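Local coordinates for protein galactan 1,3-beta-galactosidase (Phanerochaete chrysosporium, PDB 7BYX) that probably cleaves single galactose units from the ends of beta-1,3-galactan chains, and carries a calcium-containing carbohydrate-binding module beside its family 43 catalytic domain, at residues 185-190 with 203-208. The protein carries 1 engineered substitution. Residues are numbered along the deposited sequence; the frame is centred on the assembly and turned at random.
Sequences TLAAPG and SHTSGW. Engineered in segment 185-190: Ala187 (natural residue Glu).
Thr185 meets the imidazole of His204 through two oxygens: its carbonyl O lies at the ring edge, near the ring plane, 3.1 Å from CD2, and its OG1 is 3.4 Å from the same carbon. A chi1 of 68° sets Thr185 OG1 beside His204 CD2, and OG1 also hydrogen-bonds a water at 2.9 Å, which makes a longer bond to Thr205 OG1. Leu186 sends CD2 over one face of the His204 ring, a CH-pi contact 4.0 Å from the ring centroid, and its side chain also touches Phe162 on strand 161-167. At Ala187 the strands form an antiparallel hydrogen-bonded pair with Ser203; Ala187 N reaches Ser203 O almost straight (2.7 Å, 168° at the hydrogen), whereas the return bond is more bent. The CB methyl of Ala187, engineered from Glu, touches Ser203 OG (3.5 Å) and Thr205 CG2 and lies beside Asp137. The chain then turns a corner at Ala188, whose N is hydrogen-bonded to Asp137 OD2. Ser203 OG donates to His204 O at 2.6 Å and also pairs with Gln242 NE2. Both segments, in one beta-propeller blade, are thus bonded to galactose-binding residues, Asp137 and Gln242, so the engineered position borders the sugar site.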
ATOM      1  N   THR A 185     -13.566   1.274  15.324  1.00 25.73           N
ATOM      2  CA  THR A 185     -12.848   2.339  14.604  1.00 27.66           C
ATOM      3  C   THR A 185     -11.910   1.783  13.535  1.00 26.72           C
ATOM      4  O   THR A 185     -10.706   2.046  13.523  1.00 27.18           O
ATOM      5  CB  THR A 185     -12.077   3.267  15.557  1.00 35.58           C
ATOM      6  OG1 THR A 185     -10.984   2.562  16.169  1.00 39.86           O
ATOM      7  CG2 THR A 185     -12.999   3.846  16.632  1.00 30.22           C
ATOM      8  N   LEU A 186     -12.494   1.026  12.606  1.00 24.77           N
ATOM      9  CA  LEU A 186     -11.742   0.425  11.516  1.00 23.21           C
ATOM     10  C   LEU A 186     -11.834   1.266  10.250  1.00 25.81           C
ATOM     11  O   LEU A 186     -12.849   1.914   9.979  1.00 23.74           O
ATOM     12  CB  LEU A 186     -12.244  -0.990  11.232  1.00 25.01           C
ATOM     13  CG  LEU A 186     -11.944  -1.936  12.389  1.00 28.98           C
ATOM     14  CD1 LEU A 186     -12.408  -3.340  12.033  1.00 29.84           C
ATOM     15  CD2 LEU A 186     -10.447  -1.886  12.702  1.00 19.49           C
ATOM     16  N   ALA A 187     -10.763   1.235   9.460  1.00 22.71           N
ATOM     17  CA  ALA A 187     -10.721   1.909   8.165  1.00 27.02           C
ATOM     18  C   ALA A 187     -10.053   0.981   7.157  1.00 23.92           C
ATOM     19  O   ALA A 187      -9.623  -0.130   7.489  1.00 26.23           O
ATOM     20  CB  ALA A 187      -9.985   3.249   8.252  1.00 20.97           C
ATOM     21  N   ALA A 188      -9.997   1.437   5.909  1.00 23.53           N
ATOM     22  CA  ALA A 188      -9.301   0.779   4.806  1.00 24.15           C
ATOM     23  C   ALA A 188      -9.540  -0.742   4.754  1.00 21.42           C
ATOM     24  O   ALA A 188      -8.583  -1.513   4.733  1.00 21.57           O
ATOM     25  CB  ALA A 188      -7.807   1.086   4.870  1.00 25.66           C
ATOM     26  N   PRO A 189     -10.800  -1.184   4.711  1.00 22.96           N
ATOM     27  CA  PRO A 189     -11.065  -2.629   4.779  1.00 20.97           C
ATOM     28  C   PRO A 189     -10.778  -3.368   3.482  1.00 19.21           C
ATOM     29  O   PRO A 189     -10.735  -2.800   2.391  1.00 22.18           O
ATOM     30  CB  PRO A 189     -12.562  -2.701   5.100  1.00 17.91           C
ATOM     31  CG  PRO A 189     -13.116  -1.442   4.532  1.00 21.15           C
ATOM     32  CD  PRO A 189     -12.051  -0.399   4.672  1.00 19.44           C
ATOM     33  N   GLY A 190     -10.609  -4.676   3.631  1.00 17.90           N
ATOM     34  CA  GLY A 190     -10.610  -5.607   2.517  1.00 20.97           C
ATOM     35  C   GLY A 190     -10.889  -6.979   3.085  1.00 23.52           C
ATOM     36  O   GLY A 190     -10.624  -7.238   4.263  1.00 20.33           O
ATOM     37  N   SER A 203      -7.250  -1.247   8.635  1.00 22.38           N
ATOM     38  CA  SER A 203      -6.512  -0.351   9.512  1.00 22.81           C
ATOM     39  C   SER A 203      -7.418   0.183  10.612  1.00 21.52           C
ATOM     40  O   SER A 203      -8.634  -0.005  10.610  1.00 21.23           O
ATOM     41  CB  SER A 203      -5.897   0.804   8.702  1.00 20.10           C
ATOM     42  OG  SER A 203      -6.761   1.910   8.664  1.00 22.11           O
ATOM     43  N   HIS A 204      -6.807   0.841  11.581  1.00 21.04           N
ATOM     44  CA  HIS A 204      -7.535   1.741  12.454  1.00 21.19           C
ATOM     45  C   HIS A 204      -7.509   3.153  11.859  1.00 24.57           C
ATOM     46  O   HIS A 204      -6.946   3.399  10.788  1.00 24.59           O
ATOM     47  CB  HIS A 204      -6.943   1.686  13.862  1.00 22.81           C
ATOM     48  CG  HIS A 204      -7.454   0.541  14.671  1.00 23.48           C
ATOM     49  ND1 HIS A 204      -6.665  -0.532  15.025  1.00 26.88           N
ATOM     50  CD2 HIS A 204      -8.693   0.274  15.150  1.00 26.49           C
ATOM     51  CE1 HIS A 204      -7.385  -1.393  15.723  1.00 28.52           C
ATOM     52  NE2 HIS A 204      -8.620  -0.930  15.813  1.00 29.85           N
ATOM     53  N   THR A 205      -8.107   4.102  12.563  1.00 23.31           N
ATOM     54  CA  THR A 205      -8.251   5.465  12.066  1.00 29.65           C
ATOM     55  C   THR A 205      -7.217   6.352  12.745  1.00 28.59           C
ATOM     56  O   THR A 205      -7.294   6.582  13.953  1.00 31.34           O
ATOM     57  CB  THR A 205      -9.661   5.994  12.321  1.00 32.63           C
ATOM     58  OG1 THR A 205      -9.930   5.968  13.732  1.00 36.25           O
ATOM     59  CG2 THR A 205     -10.679   5.139  11.609  1.00 24.23           C
ATOM     60  N   SER A 206      -6.261   6.871  11.967  1.00 29.00           N
ATOM     61  CA  SER A 206      -5.276   7.800  12.513  1.00 31.02           C
ATOM     62  C   SER A 206      -4.846   8.810  11.447  1.00 33.12           C
ATOM     63  O   SER A 206      -3.674   9.197  11.376  1.00 32.46           O
ATOM     64  CB  SER A 206      -4.058   7.057  13.072  1.00 29.38           C
ATOM     65  OG  SER A 206      -3.462   6.221  12.076  1.00 29.67           O
ATOM     66  N   GLY A 207      -5.783   9.245  10.606  1.00 29.34           N
ATOM     67  CA  GLY A 207      -5.456  10.247   9.611  1.00 27.19           C
ATOM     68  C   GLY A 207      -4.527   9.701   8.541  1.00 33.12           C
ATOM     69  O   GLY A 207      -4.624   8.542   8.121  1.00 33.51           O
ATOM     70  N   TRP A 208      -3.614  10.557   8.075  1.00 37.40           N
ATOM     71  CA  TRP A 208      -2.612  10.107   7.111  1.00 33.16           C
ATOM     72  C   TRP A 208      -1.585   9.182   7.759  1.00 32.57           C
ATOM     73  O   TRP A 208      -0.854   8.484   7.049  1.00 32.51           O
ATOM     74  CB  TRP A 208      -1.889  11.303   6.482  1.00 40.30           C
ATOM     75  CG  TRP A 208      -2.759  12.179   5.639  1.00 37.61           C
ATOM     76  CD1 TRP A 208      -3.073  13.490   5.871  1.00 33.74           C
ATOM     77  CD2 TRP A 208      -3.430  11.810   4.424  1.00 28.94           C
ATOM     78  NE1 TRP A 208      -3.898  13.955   4.871  1.00 33.72           N
ATOM     79  CE2 TRP A 208      -4.133  12.943   3.977  1.00 35.86           C
ATOM     80  CE3 TRP A 208      -3.500  10.637   3.674  1.00 28.83           C
ATOM     81  CZ2 TRP A 208      -4.902  12.931   2.816  1.00 39.01           C
ATOM     82  CZ3 TRP A 208      -4.260  10.623   2.533  1.00 27.43           C
ATOM     83  CH2 TRP A 208      -4.952  11.761   2.109  1.00 35.35           C
TER
HETATM   84  O   HOH W   1      -8.546   4.089  16.040  1.00 38.54           O